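Local coordinates for protein cystalysin (Treponema denticola, PDB 1C7N) that binds pyridoxal-5'-phosphate and belongs to the class I and II aminotransferase family of PLP-dependent enzymes, at residues Val34-Ala39 and Ser377-Ser382; Ala350-Asp355 and Glu384-Ala389. All coordinates share one frame; numbering follows the deposited sequence.

In the fold
From the N terminus, the chain runs through helix 17-25 into the loop that holds Val-34-Ala-39, then passes through the large seven-stranded mixed sheet and its helices before helix 376-393 arrives. Contact 1 therefore closes a very long loop, with 337 residues between its two segments. Contact 2 closes a much shorter one: Ala-350-Asp-355, at the end of helix 339-350, packs against a later part of helix 376-393, with strand 367-371 in between. The two cross along the chain, their segments alternating, and share that last helix. Their centres lie about 9 Å apart, and Leu-36 N probably bonds to Phe-353 O, joining the two loop segments directly.

Contact 1: Val34-Ala39 and Ser377-Ser382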
loop_
_atom_site.group_PDB
_atom_site.type_symbol
_atom_site.label_atom_id
_atom_site.label_comp_id
_atom_site.label_asym_id
_atom_site.label_seq_id
_atom_site.Cartn_x
_atom_site.Cartn_y
_atom_site.Cartn_z
ATOM N N VAL A 34 -2.808 -16.722 -24.164
ATOM C CA VAL A 34 -2.398 -16.391 -22.799
ATOM C C VAL A 34 -1.134 -15.535 -22.907
ATOM O O VAL A 34 -0.161 -15.935 -23.554
ATOM C CB VAL A 34 -2.046 -17.654 -21.974
ATOM C CG1 VAL A 34 -1.411 -17.248 -20.655
ATOM C CG2 VAL A 34 -3.290 -18.497 -21.726
ATOM N N PRO A 35 -1.126 -14.351 -22.273
ATOM C CA PRO A 35 0.048 -13.476 -22.330
ATOM C C PRO A 35 1.226 -14.045 -21.531
ATOM O O PRO A 35 1.031 -14.651 -20.475
ATOM C CB PRO A 35 -0.484 -12.163 -21.762
ATOM C CG PRO A 35 -1.486 -12.629 -20.737
ATOM C CD PRO A 35 -2.201 -13.754 -21.455
ATOM N N LEU A 36 2.444 -13.865 -22.043
ATOM C CA LEU A 36 3.647 -14.366 -21.369
ATOM C C LEU A 36 4.576 -13.179 -21.140
ATOM O O LEU A 36 5.794 -13.270 -21.319
ATOM C CB LEU A 36 4.340 -15.421 -22.243
ATOM C CG LEU A 36 3.471 -16.592 -22.729
ATOM C CD1 LEU A 36 4.264 -17.468 -23.704
ATOM C CD2 LEU A 36 2.989 -17.414 -21.530
ATOM N N SER A 37 3.978 -12.069 -20.717
ATOM C CA SER A 37 4.689 -10.816 -20.498
ATOM C C SER A 37 5.008 -10.459 -19.040
ATOM O O SER A 37 6.024 -10.881 -18.492
ATOM C CB SER A 37 3.869 -9.686 -21.122
ATOM O OG SER A 37 2.543 -9.720 -20.602
ATOM N N VAL A 38 4.130 -9.653 -18.442
ATOM C CA VAL A 38 4.273 -9.187 -17.059
ATOM C C VAL A 38 4.586 -10.321 -16.092
ATOM O O VAL A 38 4.001 -11.398 -16.166
ATOM C CB VAL A 38 2.994 -8.459 -16.596
ATOM C CG1 VAL A 38 3.094 -8.100 -15.126
ATOM C CG2 VAL A 38 2.796 -7.201 -17.435
ATOM N N ALA A 39 5.499 -10.048 -15.166
ATOM C CA ALA A 39 5.938 -11.039 -14.201
ATOM C C ALA A 39 5.049 -11.415 -13.013
ATOM O O ALA A 39 5.346 -11.066 -11.869
ATOM C CB ALA A 39 7.328 -10.668 -13.696
ATOM N N SER A 377 1.789 -27.049 -21.215
ATOM C CA SER A 377 0.909 -27.129 -22.378
ATOM C C SER A 377 0.645 -25.741 -22.942
ATOM O O SER A 377 0.524 -25.569 -24.159
ATOM C CB SER A 377 -0.422 -27.776 -21.997
ATOM O OG SER A 377 -1.105 -26.994 -21.032
ATOM N N VAL A 378 0.551 -24.751 -22.057
ATOM C CA VAL A 378 0.296 -23.377 -22.479
ATOM C C VAL A 378 1.504 -22.823 -23.212
ATOM O O VAL A 378 1.357 -22.125 -24.215
ATOM C CB VAL A 378 -0.044 -22.466 -21.276
ATOM C CG1 VAL A 378 -0.067 -21.012 -21.715
ATOM C CG2 VAL A 378 -1.400 -22.853 -20.701
ATOM N N ILE A 379 2.696 -23.137 -22.712
ATOM C CA ILE A 379 3.928 -22.684 -23.348
ATOM C C ILE A 379 4.014 -23.304 -24.750
ATOM O O ILE A 379 4.412 -22.643 -25.713
ATOM C CB ILE A 379 5.180 -23.105 -22.527
ATOM C CG1 ILE A 379 5.138 -22.477 -21.128
ATOM C CG2 ILE A 379 6.455 -22.667 -23.250
ATOM C CD1 ILE A 379 5.170 -20.963 -21.114
ATOM N N GLN A 380 3.628 -24.573 -24.855
ATOM C CA GLN A 380 3.655 -25.299 -26.128
ATOM C C GLN A 380 2.676 -24.705 -27.138
ATOM O O GLN A 380 2.994 -24.578 -28.323
ATOM C CB GLN A 380 3.325 -26.775 -25.890
ATOM C CG GLN A 380 4.368 -27.510 -25.070
ATOM C CD GLN A 380 5.524 -28.009 -25.915
ATOM O OE1 GLN A 380 6.008 -27.306 -26.807
ATOM N NE2 GLN A 380 5.978 -29.225 -25.635
ATOM N N GLU A 381 1.482 -24.351 -26.671
ATOM C CA GLU A 381 0.469 -23.749 -27.541
ATOM C C GLU A 381 1.019 -22.464 -28.140
ATOM O O GLU A 381 0.877 -22.206 -29.338
ATOM C CB GLU A 381 -0.790 -23.401 -26.739
ATOM C CG GLU A 381 -1.704 -24.564 -26.424
ATOM C CD GLU A 381 -2.787 -24.181 -25.426
ATOM O OE1 GLU A 381 -3.293 -23.041 -25.507
ATOM O OE2 GLU A 381 -3.136 -25.020 -24.566
ATOM N N SER A 382 1.647 -21.659 -27.287
ATOM C CA SER A 382 2.209 -20.382 -27.694
ATOM C C SER A 382 3.338 -20.544 -28.706
ATOM O O SER A 382 3.388 -19.829 -29.704
ATOM C CB SER A 382 2.721 -19.627 -26.466
ATOM O OG SER A 382 1.693 -19.467 -25.501
HETATM O O HOH W 1 -0.846 -18.437 -25.460
#
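Val-34 and Val-378 meet with their side chains crossed at about a right angle: CG1 of Val-378, anti to its own backbone N (chi1 170°), comes up against CB of Val-34 at 3.9 Å, about equally far from its two methyls. Leu-36 divides its two methyls between neighbouring turns of the helix. Its CD2 reaches CD1 of Ile-379 at 4.2 Å, and its CD1 lies over Ser-382, 3.7 Å from OG. Ile-379 starts out pointing away from the loop, and it is the far end of its chain that swings back to Leu-36. In this PLP-dependent aminotransferase fold, the contact lays a loop from near the N terminus against helix 376-393, close to the C-terminal end. Leu-36 also packs on Ile-370 of strand 367-371.

The polar link runs through one water and Ser-382. The water accepts from Val-34 N at 2.9 Å and donates to Ser-382 OG at 2.7 Å. Ser-382 OG in turn donates to Val-378 O, 3.0 Å away within the helix. Ser-382 N binds the same carbonyl oxygen, and the two donors approach it from opposite faces of its plane.

Contact 2: Ala350-Asp355 and Glu384-Ala389; sequences AQIFFD and ERLNKA
Gln-351 O, where the chain leaves helix 339-350, is gripped by two nitrogens of one guanidinium: NH2 of Arg-385 donates to it at 3.1 Å, the N-H...O angle 149°, and NE of Arg-385 adds a weak bond. NE also donates to the preceding carbonyl, Ala-350 O, at 3.2 Å, a more bent bond at 138°. Both oxygens sit at the edge of the guanidinium, somewhat tilted from its plane. A bend at chi3 (-59°) turns the end of the arginine chain into this position, and the two carbonyls together limit how the group can rotate. Gln-351 takes positive phi as the first residue beyond the helix, and its own amide points elsewhere, OE1 accepting from Gly-30 N.

These bonds join the end of helix 339-350 to helix 376-393 beside the small three-stranded antiparallel sheet of this aminotransferase-family fold, to which the loop leads on through strand 355-356. Alongside these bonds the packing is apolar and close. Ala-350 CB lies 3.8 Å from Ala-389 CB and 4.0 Å from Leu-386 CA, its small side chain letting the backbones approach until the CA atoms of Ala-350 and Leu-386 are 4.8 Å apart. Further along the loop, Ile-352 extends CG1 anti to its backbone N and brings CD1 to 4.2 Å from Leu-386 CG, the two side chains crossing at a slant. Leu-386 also packs on Phe-309 and Phe-310 of helix 289-313.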
loop_
_atom_site.group_PDB
_atom_site.type_symbol
_atom_site.label_atom_id
_atom_site.label_comp_id
_atom_site.label_asym_id
_atom_site.label_seq_id
_atom_site.Cartn_x
_atom_site.Cartn_y
_atom_site.Cartn_z
ATOM N N ALA A 350 2.034 -13.491 -34.429
ATOM C CA ALA A 350 2.173 -14.665 -33.572
ATOM C C ALA A 350 1.234 -14.643 -32.369
ATOM O O ALA A 350 1.011 -15.670 -31.732
ATOM C CB ALA A 350 3.611 -14.779 -33.090
ATOM N N GLN A 351 0.687 -13.472 -32.066
ATOM C CA GLN A 351 -0.192 -13.315 -30.913
ATOM C C GLN A 351 0.474 -13.913 -29.688
ATOM O O GLN A 351 -0.148 -14.614 -28.881
ATOM C CB GLN A 351 -1.551 -13.963 -31.165
ATOM C CG GLN A 351 -2.488 -13.066 -31.945
ATOM C CD GLN A 351 -3.861 -13.661 -32.121
ATOM O OE1 GLN A 351 -4.526 -14.024 -31.148
ATOM N NE2 GLN A 351 -4.306 -13.757 -33.366
ATOM N N ILE A 352 1.767 -13.644 -29.579
ATOM C CA ILE A 352 2.553 -14.102 -28.449
ATOM C C ILE A 352 2.980 -12.795 -27.787
ATOM O O ILE A 352 3.598 -11.929 -28.419
ATOM C CB ILE A 352 3.758 -14.959 -28.921
ATOM C CG1 ILE A 352 4.384 -15.675 -27.722
ATOM C CG2 ILE A 352 4.786 -14.093 -29.642
ATOM C CD1 ILE A 352 5.293 -16.829 -28.111
ATOM N N PHE A 353 2.609 -12.629 -26.525
ATOM C CA PHE A 353 2.918 -11.395 -25.823
ATOM C C PHE A 353 4.052 -11.507 -24.827
ATOM O O PHE A 353 3.864 -11.923 -23.688
ATOM C CB PHE A 353 1.653 -10.872 -25.144
ATOM C CG PHE A 353 0.540 -10.604 -26.107
ATOM C CD1 PHE A 353 -0.185 -11.653 -26.659
ATOM C CD2 PHE A 353 0.257 -9.304 -26.516
ATOM C CE1 PHE A 353 -1.176 -11.415 -27.611
ATOM C CE2 PHE A 353 -0.724 -9.054 -27.461
ATOM C CZ PHE A 353 -1.444 -10.107 -28.012
ATOM N N PHE A 354 5.241 -11.142 -25.288
ATOM C CA PHE A 354 6.439 -11.179 -24.462
ATOM C C PHE A 354 6.590 -9.809 -23.832
ATOM O O PHE A 354 5.746 -8.928 -23.995
ATOM C CB PHE A 354 7.696 -11.402 -25.317
ATOM C CG PHE A 354 7.745 -12.721 -26.046
ATOM C CD1 PHE A 354 7.578 -13.923 -25.368
ATOM C CD2 PHE A 354 8.064 -12.756 -27.405
ATOM C CE1 PHE A 354 7.736 -15.144 -26.025
ATOM C CE2 PHE A 354 8.227 -13.973 -28.074
ATOM C CZ PHE A 354 8.064 -15.168 -27.383
ATOM N N ASP A 355 7.665 -9.645 -23.082
ATOM C CA ASP A 355 7.985 -8.346 -22.545
ATOM C C ASP A 355 9.117 -8.037 -23.517
ATOM O O ASP A 355 10.211 -8.595 -23.408
ATOM C CB ASP A 355 8.460 -8.442 -21.100
ATOM C CG ASP A 355 7.494 -7.770 -20.137
ATOM O OD1 ASP A 355 6.270 -7.892 -20.359
ATOM O OD2 ASP A 355 7.948 -7.125 -19.167
ATOM N N GLU A 384 3.811 -22.978 -30.737
ATOM C CA GLU A 384 3.295 -23.466 -32.012
ATOM C C GLU A 384 2.674 -22.321 -32.816
ATOM O O GLU A 384 2.737 -22.322 -34.046
ATOM C CB GLU A 384 2.282 -24.595 -31.792
ATOM C CG GLU A 384 1.729 -25.213 -33.081
ATOM C CD GLU A 384 2.802 -25.496 -34.128
ATOM O OE1 GLU A 384 3.925 -25.891 -33.754
ATOM O OE2 GLU A 384 2.519 -25.337 -35.334
ATOM N N ARG A 385 2.070 -21.348 -32.135
ATOM C CA ARG A 385 1.501 -20.192 -32.837
ATOM C C ARG A 385 2.659 -19.422 -33.460
ATOM O O ARG A 385 2.583 -18.958 -34.599
ATOM C CB ARG A 385 0.777 -19.249 -31.878
ATOM C CG ARG A 385 -0.678 -19.550 -31.662
ATOM C CD ARG A 385 -1.424 -18.272 -31.318
ATOM N NE ARG A 385 -0.897 -17.620 -30.117
ATOM C CZ ARG A 385 -0.969 -18.142 -28.895
ATOM N NH1 ARG A 385 -1.541 -19.327 -28.709
ATOM N NH2 ARG A 385 -0.485 -17.470 -27.856
ATOM N N LEU A 386 3.727 -19.288 -32.680
ATOM C CA LEU A 386 4.934 -18.591 -33.102
ATOM C C LEU A 386 5.541 -19.343 -34.284
ATOM O O LEU A 386 5.969 -18.742 -35.268
ATOM C CB LEU A 386 5.941 -18.577 -31.950
ATOM C CG LEU A 386 7.001 -17.482 -31.843
ATOM C CD1 LEU A 386 8.263 -18.103 -31.245
ATOM C CD2 LEU A 386 7.300 -16.867 -33.192
ATOM N N ASN A 387 5.570 -20.667 -34.161
ATOM C CA ASN A 387 6.111 -21.547 -35.193
ATOM C C ASN A 387 5.457 -21.273 -36.545
ATOM O O ASN A 387 6.147 -21.065 -37.541
ATOM C CB ASN A 387 5.896 -23.009 -34.782
ATOM C CG ASN A 387 6.720 -23.980 -35.608
ATOM O OD1 ASN A 387 7.779 -23.627 -36.127
ATOM N ND2 ASN A 387 6.247 -25.223 -35.711
ATOM N N LYS A 388 4.127 -21.270 -36.579
ATOM C CA LYS A 388 3.409 -21.011 -37.825
ATOM C C LYS A 388 3.657 -19.591 -38.329
ATOM O O LYS A 388 3.792 -19.365 -39.533
ATOM C CB LYS A 388 1.905 -21.234 -37.646
ATOM C CG LYS A 388 1.512 -22.682 -37.384
ATOM C CD LYS A 388 0.093 -22.959 -37.861
ATOM C CE LYS A 388 -0.338 -24.387 -37.559
ATOM N NZ LYS A 388 -0.410 -24.650 -36.094
ATOM N N ALA A 389 3.723 -18.639 -37.403
ATOM C CA ALA A 389 3.958 -17.242 -37.752
ATOM C C ALA A 389 5.347 -17.050 -38.362
ATOM O O ALA A 389 5.506 -16.332 -39.357
ATOM C CB ALA A 389 3.795 -16.361 -36.514
#